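Local coordinates for protein addiction module toxin RelE (Helicobacter pylori, PDB 4LTT) that probably acts as an RNA-cleaving toxin of a type II toxin-antitoxin pair, a member of the RelE family, and can bind copper, at residues 14-17 with 18-22; 60-63 with 64-67; 6-9 with 10-13; 39-42 with 43-46. All blocks are in the same frame, centred on the assembly; numbering follows the deposited sequence. Where two conformers were deposited one is given.

From the N terminus, contact 3 (6-9 with 10-13) takes the chain from strand 3-6 into helix 8-19, and contact 1 (14-17 with 18-22) follows directly and ends that helix. Contact 4 (39-42 with 43-46) shapes the loop between helix 25-35 and strand 47-48, and contact 2 (60-63 with 64-67) turns strand 57-60 back into strand 65-72. All four are local contacts in series; none encloses or crosses another. Contact 2 touches all three others: Val-65 packs on Leu-17 and Phe-22 of contact 1, Leu-67 on Phe-10 of contact 3, and His-60 meets Phe-44 and Gln-45 of contact 4. Contacts 3 and 4 sit on opposite sides of the chain's centre.

Contact 1 (14-17 with 18-22); sequences FDKL and LLNGF
The carbonyl oxygen of Leu-17 is gripped by two backbone donors as the helix ends. Asn-20 N lies 2.9 Å from Leu-17 O and Phe-22 N lies 3.0 Å from it, and the two reach it from opposite faces of the carbonyl plane. The Phe-22 bond is the straighter, with an N-H...O angle of 163°. One turn earlier the helix is still regular: Leu-18 N bonds to Phe-14 O at 2.9 Å, and Leu-19 N to Asp-15 O at 3.2 Å.

Among the side chains, Leu-18 leans its CD1 methyl against the Phe-14 ring, coming within 3.3 Å of Phe-14 CE2. On the other side of CZ, Phe-14 CE1 comes to the edge of the Phe-22 ring, 4.2 Å from Phe-22 CE2 and near that ring's plane. Phe-22 CB lies 3.6 Å from Leu-17 CB, and its CG, opposite the backbone N (chi1 179°), carries the ring to Phe-14 CE1. Leu-81 of strand 75-82 touches Phe-14, Leu-17 and Phe-22 alike, while Lys-16 reaches out to a salt bridge with Glu-86.

Gly-21, with its positive phi of 93°, lets the chain reverse, and Gly-21 N bonds back to Leu-18 O at 3.0 Å. Phe-22 N to Leu-17 O and Gly-21 N to Leu-18 O, with Gly-21 at C-prime, make the Schellman motif that closes helix 8-19.

Contact 2 (60-63 with 64-67); sequences HIKP and DVLL
This is a tight beta hairpin turn with a classic bulge, where strand 57-60 reverses into strand 65-72: Ile-61 and Lys-62 both face Val-65. Val-65 O takes both of their amides, Ile-61 N at 2.8 Å and Lys-62 N at 3.1 Å. The second bond is nearly straight, at 170°, and lies in the carbonyl plane on a lone pair. In return Val-65 N binds Lys-62 O at 3.0 Å, closing a type I turn through Pro-63 and Asp-64.

On one face of the hairpin, His-60 and Leu-66 run alongside each other in the same direction. Leu-66 CD2 sits over the middle of the imidazole, 3.4 Å from the His-60 ring centroid and only 2° off its normal, a CH-pi contact that covers one ring face. On the other face, Lys-62 CB packs 4.0 Å from Val-65 CB. The extra residue of the bulge, Ile-61, sets its CG1 against Leu-67 CB at 4.0 Å.

Ile-61 and Leu-67 both rest on Leu-27 of helix 25-35, and Val-65 packs on Phe-22 and on Leu-81 of strand 75-82. Leu-66, on the opposite face, touches Glu-58 of strand 57-60, a residue that binds copper in another structure of this protein.

Contact 3 (6-9 with 10-13); sequences LKKS and FQKD
The backbone leaves strand 3-6, passes the N-cap position at Lys-7 and coils into the first turn of helix 8-19, with Gln-11 N bonded to Lys-7 O at 3.0 Å, Lys-12 N to Lys-8 O at 2.9 Å and Asp-13 N to Ser-9 O at 3.0 Å. Gln-11 stretches its side chain back toward the strand end. In the conformer described here, Gln-11 NE2 donates to Leu-6 O at 3.0 Å, with an N-H...O angle of 148°. That oxygen lies almost in the plane of the Gln-11 amide, yet the nitrogen stands well above the Leu-6 carbonyl plane.

In the same conformer, Lys-8 runs across this amide. Its chain bends at chi2 (-72°), which lays the methylenes over the glutamine end, Lys-8 CD 3.4 Å from Gln-11 OE1. Leu-6 also meets Phe-10 obliquely through both methyls, the nearer being Leu-6 CD2 at 3.9 Å from Phe-10 CE2. Leu-6 and Phe-10 both pack on Leu-78 of strand 75-82. Ser-9 and Asp-13 hold to the same strand: Ser-9 OG bonds to Leu-79 O, and Asp-13 OD2 makes a salt bridge with Arg-80 NE as well as a bond to Leu-81 N.

Chemically, in this conformer the Gln-11 amide links the strand's last carbonyl to the helix, while the negative charge of Asp-13 is probably offset by Arg-80. The helix start is thus fixed to strand 75-82 by polar bonds as well as by the apolar packing of Leu-6 and Phe-10.

Contact 4 (39-42 with 43-46); sequences PLDP and QFQD
Backbone bonds come first: Phe-44 N reaches back to Asp-41 O at 3.0 Å, and Gln-45 N to Pro-42 O at 3.2 Å, the pattern of a short 3-10 turn. The first is the straighter, with an N-H...O angle of 165°.

Two waters fill out the polar contacts. One accepts from Leu-40 N at 3.0 Å and donates to Asp-46 OD2 at 2.7 Å, bridging Leu-40 to Asp-46. The other donates to Asp-41 O and accepts from Asp-46 N, so that Asp-41 O receives a water hydrogen as well as the Phe-44 amide. Beyond the loop, Asp-46 OD2 forms a salt bridge with Arg-57 and its OD1 a hydrogen bond with Tyr-69.

Carboxylate and ring also meet. Asp-41 OD1 comes up to the edge of the Phe-44 ring, near its plane and 3.2 Å from Phe-44 CE2, where the positive rim would suit its charge. Asp-41 CG lies between the backbone N and the carbonyl carbon (chi1 76°), which turns the carboxylate to that edge, though its placing is less sure.

The apolar contact joins Leu-40 and Phe-44, CB to CB at 4.0 Å. Separately, the Leu-40 side chain crosses that of Asp-46 at about a right angle, its CD1 3.8 Å from Asp-46 OD1.

Leu-40 leans on Thr-33 and Leu-34 of helix 25-35, and Phe-44 on Val-26 and Val-30 of that helix. Toward the sheet, Leu-40 and Asp-46 touch Cys-59 of strand 57-60, and the backbone of Phe-44 bonds to that of His-60 at the end of the same strand.

Contact 1 (14-17 with 18-22)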
loop_
_atom_site.group_PDB
_atom_site.type_symbol
_atom_site.label_atom_id
_atom_site.label_comp_id
_atom_site.label_asym_id
_atom_site.label_seq_id
_atom_site.Cartn_x
_atom_site.Cartn_y
_atom_site.Cartn_z
ATOM N N PHE A 14 5.465 7.753 -2.978
ATOM C CA PHE A 14 6.657 6.935 -3.073
ATOM C C PHE A 14 7.892 7.833 -3.318
ATOM O O PHE A 14 8.911 7.677 -2.667
ATOM C CB PHE A 14 6.504 5.937 -4.218
ATOM C CG PHE A 14 7.724 5.073 -4.424
ATOM C CD1 PHE A 14 7.865 3.889 -3.739
ATOM C CD2 PHE A 14 8.744 5.462 -5.298
ATOM C CE1 PHE A 14 9.029 3.101 -3.860
ATOM C CE2 PHE A 14 9.877 4.682 -5.452
ATOM C CZ PHE A 14 10.007 3.478 -4.729
ATOM N N ASP A 15 7.739 8.821 -4.190
ATOM C CA ASP A 15 8.875 9.713 -4.537
ATOM C C ASP A 15 9.256 10.520 -3.293
ATOM O O ASP A 15 10.460 10.685 -3.019
ATOM C CB ASP A 15 8.439 10.650 -5.625
ATOM C CG ASP A 15 8.319 9.949 -6.995
ATOM O OD1 ASP A 15 8.626 8.775 -7.148
ATOM O OD2 ASP A 15 7.871 10.650 -7.939
ATOM N N LYS A 16 8.295 10.977 -2.524
ATOM C CA LYS A 16 8.527 11.683 -1.260
ATOM C C LYS A 16 9.241 10.776 -0.285
ATOM O O LYS A 16 10.247 11.182 0.355
ATOM C CB LYS A 16 7.178 12.101 -0.630
ATOM C CG LYS A 16 7.248 12.724 0.781
ATOM C CD LYS A 16 5.883 12.775 1.476
ATOM C CE LYS A 16 6.044 13.262 2.920
ATOM N NZ LYS A 16 4.753 13.729 3.487
ATOM N N LEU A 17 8.789 9.533 -0.140
ATOM C CA LEU A 17 9.492 8.598 0.763
ATOM C C LEU A 17 10.915 8.371 0.347
ATOM O O LEU A 17 11.798 8.284 1.231
ATOM C CB LEU A 17 8.700 7.291 0.888
ATOM C CG LEU A 17 7.639 7.297 1.999
ATOM C CD1 LEU A 17 6.575 6.260 1.726
ATOM C CD2 LEU A 17 8.257 7.122 3.338
ATOM N N LEU A 18 11.168 8.169 -0.931
ATOM C CA LEU A 18 12.527 7.920 -1.373
ATOM C C LEU A 18 13.483 9.072 -0.946
ATOM O O LEU A 18 14.587 8.806 -0.468
ATOM C CB LEU A 18 12.548 7.796 -2.874
ATOM C CG LEU A 18 12.179 6.464 -3.471
ATOM C CD1 LEU A 18 12.465 6.612 -4.960
ATOM C CD2 LEU A 18 13.133 5.376 -2.999
ATOM N N LEU A 19 12.988 10.302 -1.074
ATOM C CA LEU A 19 13.811 11.471 -0.675
ATOM C C LEU A 19 14.020 11.477 0.811
ATOM O O LEU A 19 14.962 12.167 1.295
ATOM C CB LEU A 19 13.150 12.776 -1.100
ATOM C CG LEU A 19 13.523 13.024 -2.530
ATOM C CD1 LEU A 19 12.452 13.909 -3.212
ATOM C CD2 LEU A 19 14.958 13.576 -2.651
ATOM N N ASN A 20 13.197 10.815 1.605
ATOM C CA ASN A 20 13.363 10.713 3.027
ATOM C C ASN A 20 14.038 9.420 3.456
ATOM O O ASN A 20 13.923 9.037 4.611
ATOM C CB ASN A 20 11.993 10.858 3.725
ATOM C CG ASN A 20 11.355 12.253 3.558
ATOM O OD1 ASN A 20 12.074 13.236 3.517
ATOM N ND2 ASN A 20 10.030 12.340 3.634
ATOM N N GLY A 21 14.703 8.734 2.541
ATOM C CA GLY A 21 15.501 7.601 2.917
ATOM C C GLY A 21 14.820 6.245 2.860
ATOM O O GLY A 21 15.359 5.284 3.330
ATOM N N PHE A 22 13.601 6.167 2.349
ATOM C CA PHE A 22 12.866 4.862 2.350
ATOM C C PHE A 22 13.577 3.830 1.481
ATOM O O PHE A 22 14.014 4.126 0.362
ATOM C CB PHE A 22 11.519 5.169 1.759
ATOM C CG PHE A 22 10.586 3.957 1.635
ATOM C CD1 PHE A 22 10.166 3.310 2.773
ATOM C CD2 PHE A 22 10.174 3.499 0.408
ATOM C CE1 PHE A 22 9.271 2.231 2.678
ATOM C CE2 PHE A 22 9.290 2.441 0.319
ATOM C CZ PHE A 22 8.826 1.842 1.430
#

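Contact 2 (60-63 with 64-67)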
loop_
_atom_site.group_PDB
_atom_site.type_symbol
_atom_site.label_atom_id
_atom_site.label_comp_id
_atom_site.label_asym_id
_atom_site.label_seq_id
_atom_site.Cartn_x
_atom_site.Cartn_y
_atom_site.Cartn_z
ATOM N N HIS A 60 0.935 -2.779 6.669
ATOM C CA HIS A 60 2.043 -1.951 7.246
ATOM C C HIS A 60 3.358 -2.379 6.686
ATOM O O HIS A 60 3.799 -3.514 6.970
ATOM C CB HIS A 60 2.177 -2.234 8.706
ATOM C CG HIS A 60 1.248 -1.533 9.561
ATOM N ND1 HIS A 60 -0.037 -1.642 9.471
ATOM C CD2 HIS A 60 1.514 -0.777 10.704
ATOM C CE1 HIS A 60 -0.610 -0.941 10.483
ATOM N NE2 HIS A 60 0.364 -0.416 11.204
ATOM N N ILE A 61 3.982 -1.540 5.933
ATOM C CA ILE A 61 5.359 -1.800 5.417
ATOM C C ILE A 61 6.403 -1.542 6.509
ATOM O O ILE A 61 7.353 -2.333 6.674
ATOM C CB ILE A 61 5.592 -0.988 4.162
ATOM C CG1 ILE A 61 4.491 -1.177 3.119
ATOM C CG2 ILE A 61 6.996 -1.279 3.546
ATOM C CD1 ILE A 61 4.265 -2.573 2.591
ATOM N N LYS A 62 6.194 -0.465 7.249
ATOM C CA LYS A 62 6.965 -0.086 8.430
ATOM C C LYS A 62 5.897 0.503 9.381
ATOM O O LYS A 62 4.832 0.863 8.991
ATOM C CB LYS A 62 8.062 1.002 8.159
ATOM C CG LYS A 62 8.911 0.691 6.961
ATOM C CD LYS A 62 10.300 1.286 7.119
ATOM C CE LYS A 62 10.461 2.699 7.605
ATOM N NZ LYS A 62 11.650 3.334 6.918
ATOM N N PRO A 63 6.277 0.733 10.657
ATOM C CA PRO A 63 5.253 1.324 11.533
ATOM C C PRO A 63 4.627 2.676 11.023
ATOM O O PRO A 63 3.385 2.895 11.169
ATOM C CB PRO A 63 5.990 1.446 12.898
ATOM C CG PRO A 63 7.110 0.481 12.826
ATOM C CD PRO A 63 7.491 0.319 11.386
ATOM N N ASP A 64 5.418 3.541 10.382
ATOM C CA ASP A 64 4.868 4.779 9.845
ATOM C C ASP A 64 4.719 4.756 8.347
ATOM O O ASP A 64 4.614 5.814 7.736
ATOM C CB ASP A 64 5.747 5.968 10.219
ATOM C CG ASP A 64 5.639 6.332 11.661
ATOM O OD1 ASP A 64 4.571 6.093 12.260
ATOM O OD2 ASP A 64 6.606 6.945 12.148
ATOM N N VAL A 65 4.788 3.563 7.732
ATOM C CA VAL A 65 4.605 3.474 6.276
ATOM C C VAL A 65 3.524 2.413 5.977
ATOM O O VAL A 65 3.815 1.213 6.099
ATOM C CB VAL A 65 5.905 3.163 5.535
ATOM C CG1 VAL A 65 5.559 3.182 4.045
ATOM C CG2 VAL A 65 6.945 4.233 5.765
ATOM N N LEU A 66 2.342 2.893 5.636
ATOM C CA LEU A 66 1.200 2.067 5.332
ATOM C C LEU A 66 0.969 2.061 3.865
ATOM O O LEU A 66 1.082 3.114 3.233
ATOM C CB LEU A 66 -0.017 2.617 6.041
ATOM C CG LEU A 66 0.113 2.859 7.537
ATOM C CD1 LEU A 66 -1.137 3.482 8.055
ATOM C CD2 LEU A 66 0.496 1.660 8.302
ATOM N N LEU A 67 0.640 0.900 3.303
ATOM C CA LEU A 67 0.259 0.784 1.893
ATOM C C LEU A 67 -1.274 0.605 1.856
ATOM O O LEU A 67 -1.818 -0.325 2.489
ATOM C CB LEU A 67 0.968 -0.437 1.296
ATOM C CG LEU A 67 0.511 -0.769 -0.149
ATOM C CD1 LEU A 67 0.948 0.316 -1.121
ATOM C CD2 LEU A 67 1.038 -2.150 -0.552
#

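Contact 3 (6-9 with 10-13)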
loop_
_atom_site.group_PDB
_atom_site.type_symbol
_atom_site.label_atom_id
_atom_site.label_comp_id
_atom_site.label_asym_id
_atom_site.label_seq_id
_atom_site.Cartn_x
_atom_site.Cartn_y
_atom_site.Cartn_z
ATOM N N LEU A 6 -0.399 1.753 -10.555
ATOM C CA LEU A 6 0.116 2.727 -9.607
ATOM C C LEU A 6 -0.621 4.038 -9.808
ATOM O O LEU A 6 -0.426 4.724 -10.839
ATOM C CB LEU A 6 1.598 2.960 -9.871
ATOM C CG LEU A 6 2.519 1.784 -9.587
ATOM C CD1 LEU A 6 3.986 2.190 -9.530
ATOM C CD2 LEU A 6 2.196 0.830 -8.471
ATOM N N LYS A 7 -1.461 4.414 -8.898
ATOM C CA LYS A 7 -2.160 5.711 -9.036
ATOM C C LYS A 7 -1.120 6.825 -8.872
ATOM O O LYS A 7 -0.128 6.667 -8.165
ATOM C CB LYS A 7 -3.259 5.817 -7.984
ATOM C CG LYS A 7 -4.372 4.746 -8.175
ATOM C CD LYS A 7 -5.044 4.832 -9.529
ATOM C CE LYS A 7 -6.194 3.925 -9.817
ATOM N NZ LYS A 7 -7.050 4.599 -10.864
ATOM N N LYS A 8 -1.413 7.986 -9.445
ATOM C CA LYS A 8 -0.491 9.096 -9.300
ATOM C C LYS A 8 -0.300 9.493 -7.836
ATOM O O LYS A 8 0.794 9.904 -7.441
ATOM C CB LYS A 8 -0.929 10.280 -10.179
ATOM C CG LYS A 8 -0.714 10.024 -11.665
ATOM C CD LYS A 8 0.718 10.035 -12.149
ATOM C CE LYS A 8 0.715 9.320 -13.521
ATOM N NZ LYS A 8 0.540 10.248 -14.687
ATOM N N SER A 9 -1.329 9.330 -7.035
ATOM C CA SER A 9 -1.237 9.661 -5.564
ATOM C C SER A 9 -0.142 8.739 -4.944
ATOM O O SER A 9 0.704 9.195 -4.115
ATOM C CB SER A 9 -2.581 9.423 -4.846
ATOM O OG SER A 9 -3.155 8.152 -5.107
ATOM N N PHE A 10 -0.118 7.472 -5.351
ATOM C CA PHE A 10 0.880 6.556 -4.835
ATOM C C PHE A 10 2.285 6.923 -5.327
ATOM O O PHE A 10 3.244 6.896 -4.567
ATOM C CB PHE A 10 0.548 5.109 -5.284
ATOM C CG PHE A 10 1.654 4.129 -4.990
ATOM C CD1 PHE A 10 1.753 3.467 -3.785
ATOM C CD2 PHE A 10 2.668 3.910 -5.959
ATOM C CE1 PHE A 10 2.798 2.580 -3.513
ATOM C CE2 PHE A 10 3.724 3.047 -5.669
ATOM C CZ PHE A 10 3.769 2.388 -4.442
ATOM N N GLN A 11 2.402 7.255 -6.593
ATOM C CA GLN A 11 3.690 7.675 -7.148
ATOM C C GLN A 11 4.254 8.895 -6.382
ATOM O O GLN A 11 5.452 8.904 -6.043
ATOM C CB GLN A 11 3.515 8.073 -8.617
ATOM C CG GLN A 11 3.155 6.863 -9.448
ATOM C CD GLN A 11 2.824 7.257 -10.892
ATOM O OE1 GLN A 11 3.500 8.137 -11.481
ATOM N NE2 GLN A 11 1.735 6.681 -11.445
ATOM N N LYS A 12 3.427 9.896 -6.133
ATOM C CA LYS A 12 3.907 11.074 -5.413
ATOM C C LYS A 12 4.343 10.644 -4.023
ATOM O O LYS A 12 5.392 11.110 -3.529
ATOM C CB LYS A 12 2.740 12.066 -5.292
ATOM C CG LYS A 12 2.384 12.790 -6.621
ATOM C CD LYS A 12 1.497 14.016 -6.292
ATOM C CE LYS A 12 0.714 14.662 -7.486
ATOM N NZ LYS A 12 1.460 15.057 -8.707
ATOM N N ASP A 13 3.564 9.825 -3.338
ATOM C CA ASP A 13 3.951 9.380 -1.982
ATOM C C ASP A 13 5.262 8.644 -2.018
ATOM O O ASP A 13 6.138 8.787 -1.137
ATOM C CB ASP A 13 2.903 8.357 -1.538
ATOM C CG ASP A 13 1.625 8.950 -1.070
ATOM O OD1 ASP A 13 1.457 10.193 -0.820
ATOM O OD2 ASP A 13 0.652 8.166 -0.819
#

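Contact 4 (39-42 with 43-46)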
loop_
_atom_site.group_PDB
_atom_site.type_symbol
_atom_site.label_atom_id
_atom_site.label_comp_id
_atom_site.label_asym_id
_atom_site.label_seq_id
_atom_site.Cartn_x
_atom_site.Cartn_y
_atom_site.Cartn_z
ATOM N N PRO A 39 -1.410 -14.606 0.839
ATOM C CA PRO A 39 -1.621 -13.830 2.132
ATOM C C PRO A 39 -0.325 -13.239 2.623
ATOM O O PRO A 39 0.777 -13.794 2.457
ATOM C CB PRO A 39 -2.192 -14.892 3.071
ATOM C CG PRO A 39 -1.608 -16.174 2.568
ATOM C CD PRO A 39 -1.550 -16.060 1.065
ATOM N N LEU A 40 -0.441 -12.084 3.261
ATOM C CA LEU A 40 0.706 -11.469 3.889
ATOM C C LEU A 40 0.915 -12.059 5.327
ATOM O O LEU A 40 -0.011 -12.494 5.997
ATOM C CB LEU A 40 0.501 -9.996 3.962
ATOM C CG LEU A 40 0.480 -9.270 2.630
ATOM C CD1 LEU A 40 0.222 -7.807 2.806
ATOM C CD2 LEU A 40 1.849 -9.383 1.915
ATOM N N ASP A 41 2.164 -12.091 5.750
ATOM C CA ASP A 41 2.457 -12.660 7.062
ATOM C C ASP A 41 2.106 -11.638 8.165
ATOM O O ASP A 41 1.757 -10.509 7.877
ATOM C CB ASP A 41 3.859 -13.119 7.124
ATOM C CG ASP A 41 4.768 -12.045 7.258
ATOM O OD1 ASP A 41 5.569 -11.867 6.339
ATOM O OD2 ASP A 41 4.790 -11.379 8.361
ATOM N N PRO A 42 2.119 -12.043 9.443
ATOM C CA PRO A 42 1.441 -11.279 10.458
ATOM C C PRO A 42 2.044 -9.941 10.753
ATOM O O PRO A 42 1.295 -9.069 11.217
ATOM C CB PRO A 42 1.517 -12.211 11.710
ATOM C CG PRO A 42 1.608 -13.562 11.127
ATOM C CD PRO A 42 2.551 -13.380 9.973
ATOM N N GLN A 43 3.297 -9.736 10.478
ATOM C CA GLN A 43 3.879 -8.471 10.715
ATOM C C GLN A 43 3.232 -7.348 9.898
ATOM O O GLN A 43 3.338 -6.240 10.296
ATOM C CB GLN A 43 5.425 -8.505 10.551
ATOM C CG GLN A 43 5.913 -9.021 9.229
ATOM C CD GLN A 43 7.351 -9.524 9.248
ATOM O OE1 GLN A 43 7.702 -10.396 8.456
ATOM N NE2 GLN A 43 8.207 -8.943 10.135
ATOM N N PHE A 44 2.593 -7.727 8.771
ATOM C CA PHE A 44 2.105 -6.703 7.831
ATOM C C PHE A 44 0.767 -6.181 8.295
ATOM O O PHE A 44 0.237 -5.209 7.728
ATOM C CB PHE A 44 2.099 -7.248 6.433
ATOM C CG PHE A 44 3.483 -7.434 5.915
ATOM C CD1 PHE A 44 4.277 -6.366 5.694
ATOM C CD2 PHE A 44 4.027 -8.702 5.806
ATOM C CE1 PHE A 44 5.620 -6.482 5.233
ATOM C CE2 PHE A 44 5.355 -8.838 5.333
ATOM C CZ PHE A 44 6.157 -7.738 5.109
ATOM N N GLN A 45 0.093 -6.813 9.267
ATOM C CA GLN A 45 -1.226 -6.282 9.748
ATOM C C GLN A 45 -2.172 -5.981 8.621
ATOM O O GLN A 45 -2.898 -4.999 8.634
ATOM C CB GLN A 45 -1.048 -5.051 10.601
ATOM C CG GLN A 45 -0.256 -5.369 11.898
ATOM C CD GLN A 45 -0.130 -4.092 12.721
ATOM O OE1 GLN A 45 -1.111 -3.433 13.011
ATOM N NE2 GLN A 45 1.083 -3.720 13.038
ATOM N N ASP A 46 -2.234 -6.902 7.677
ATOM C CA ASP A 46 -3.058 -6.694 6.460
ATOM C C ASP A 46 -4.560 -6.800 6.813
ATOM O O ASP A 46 -4.966 -7.748 7.552
ATOM C CB ASP A 46 -2.700 -7.757 5.404
ATOM C CG ASP A 46 -3.359 -7.493 4.116
ATOM O OD1 ASP A 46 -3.184 -6.406 3.608
ATOM O OD2 ASP A 46 -4.082 -8.368 3.590
HETATM O O HOH W 1 -3.172 -10.959 3.665
HETATM O O HOH W 2 -0.914 -9.440 7.671
#